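Local coordinates for protein 2-oxoglutarate-dependent dioxygenase DAO (Oryza sativa subsp. indica, PDB 6KUN) that probably oxidises the auxin indole-3-acetic acid irreversibly to inactive 2-oxoindole-3-acetic acid, using 2-oxoglutarate and one ferrous iron per subunit, at residues S126-V131 with I245-L250. Residues are numbered along the deposited sequence; the frame is centred on the assembly and turned at random.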
# COMPACT_ATOMS: atom_id res chain seq x y z
N SER B 126 -11.98 11.76 14.63
CA SER B 126 -13.36 11.71 14.17
C SER B 126 -13.82 10.27 13.94
O SER B 126 -14.96 9.92 14.26
CB SER B 126 -13.50 12.51 12.86
OG SER B 126 -13.29 13.89 13.07
N LEU B 127 -12.92 9.44 13.41
CA LEU B 127 -13.26 8.05 13.16
C LEU B 127 -13.58 7.34 14.46
O LEU B 127 -14.62 6.69 14.57
CB LEU B 127 -12.15 7.36 12.38
CG LEU B 127 -12.32 5.87 12.07
CD1 LEU B 127 -13.62 5.60 11.33
CD2 LEU B 127 -11.13 5.38 11.27
N ILE B 128 -12.73 7.48 15.48
CA ILE B 128 -12.92 6.66 16.67
C ILE B 128 -14.15 7.15 17.43
O ILE B 128 -14.85 6.35 18.05
CB ILE B 128 -11.65 6.65 17.52
CG1 ILE B 128 -11.55 5.49 18.50
CG2 ILE B 128 -11.49 7.99 18.25
CD1 ILE B 128 -12.43 4.31 18.26
N VAL B 129 -14.46 8.44 17.34
CA VAL B 129 -15.69 8.96 17.93
C VAL B 129 -16.91 8.37 17.22
O VAL B 129 -17.87 7.93 17.85
CB VAL B 129 -15.69 10.49 17.90
CG1 VAL B 129 -17.05 11.07 18.27
CG2 VAL B 129 -14.61 11.04 18.85
N ASP B 130 -16.88 8.34 15.88
CA ASP B 130 -17.95 7.76 15.09
C ASP B 130 -18.13 6.27 15.40
O ASP B 130 -19.25 5.81 15.65
CB ASP B 130 -17.69 7.97 13.59
CG ASP B 130 -18.84 7.48 12.70
OD1 ASP B 130 -20.01 7.78 13.00
OD2 ASP B 130 -18.57 6.80 11.70
N VAL B 131 -17.03 5.54 15.45
CA VAL B 131 -17.10 4.14 15.85
C VAL B 131 -17.69 3.99 17.26
O VAL B 131 -18.61 3.20 17.49
CB VAL B 131 -15.71 3.50 15.74
CG1 VAL B 131 -15.77 2.08 16.33
CG2 VAL B 131 -15.24 3.47 14.29
N ILE B 245 -0.05 2.70 13.09
CA ILE B 245 -0.64 3.91 13.63
C ILE B 245 -1.85 3.48 14.45
O ILE B 245 -2.65 2.62 14.00
CB ILE B 245 -1.03 4.86 12.50
CG1 ILE B 245 0.14 5.09 11.55
CG2 ILE B 245 -1.48 6.16 13.02
CD1 ILE B 245 -0.25 5.74 10.29
N ALA B 246 -2.00 4.08 15.62
CA ALA B 246 -3.13 3.74 16.48
C ALA B 246 -3.71 4.97 17.15
O ALA B 246 -2.98 5.91 17.49
CB ALA B 246 -2.72 2.71 17.57
N MET B 247 -5.01 4.95 17.34
CA MET B 247 -5.72 5.97 18.10
C MET B 247 -6.47 5.27 19.23
O MET B 247 -7.29 4.38 18.97
CB MET B 247 -6.70 6.73 17.20
CG MET B 247 -7.44 7.83 17.95
SD MET B 247 -6.43 9.23 18.50
CE MET B 247 -6.35 10.15 16.97
N PHE B 248 -6.16 5.64 20.45
CA PHE B 248 -6.73 5.04 21.66
C PHE B 248 -7.75 6.00 22.26
O PHE B 248 -7.39 7.10 22.68
CB PHE B 248 -5.68 4.69 22.69
CG PHE B 248 -4.58 3.81 22.16
CD1 PHE B 248 -3.51 4.34 21.48
CD2 PHE B 248 -4.62 2.44 22.38
CE1 PHE B 248 -2.49 3.54 21.03
CE2 PHE B 248 -3.58 1.63 21.92
CZ PHE B 248 -2.52 2.19 21.23
N LEU B 249 -9.01 5.61 22.23
CA LEU B 249 -10.06 6.30 22.96
C LEU B 249 -10.06 5.76 24.38
O LEU B 249 -10.30 4.56 24.60
CB LEU B 249 -11.41 6.05 22.33
CG LEU B 249 -12.47 7.12 22.21
CD1 LEU B 249 -13.83 6.41 22.00
CD2 LEU B 249 -12.57 8.11 23.25
N LEU B 250 -9.80 6.64 25.35
CA LEU B 250 -9.44 6.21 26.70
C LEU B 250 -10.63 6.11 27.65
O LEU B 250 -10.99 5.01 28.07
CB LEU B 250 -8.37 7.12 27.27
CG LEU B 250 -7.08 7.27 26.46
CD1 LEU B 250 -6.16 8.38 26.97
CD2 LEU B 250 -6.33 5.96 26.44
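Ile-128 meets Met-247 and Leu-249 with two different branches, all three side chains buried. Its CG1 lies 3.9 Å from CB of Leu-249, while its CG2 lies 4.1 Å from CG of Met-247. CG of Leu-249, its branch point, lies 4.2 Å from both CG1 and CG2 of Ile-128. Ile-128 crosses each partner at a slant; the side-chain pairs that meet are carbon to carbon, and the 168 Å² buried is modest. Met-247 carries its CG anti to the backbone N (chi1 -179°), which brings that methylene up to the helix. CD1 of Leu-249 reaches the helix backbone, 4.1 Å from O of Ile-128. An alanine in place of Ile-128 would remove both branches and would probably open a gap beside Met-247 and Leu-249 that their other neighbours on this helix, Met-124 and Ala-132, are unlikely to fill. Phe-248, between them in sequence, points away from the helix and touches the bound 2-oxoglutarate, so successive strand residues serve opposite faces of the jelly-roll sheet. Helix 111-138 thus backs strand 242-249, which is flanked by strands 179-183 and 151-158; Ile-128 also touches Leu-179 and Val-181, and Met-247 touches Cys-151 and Phe-153.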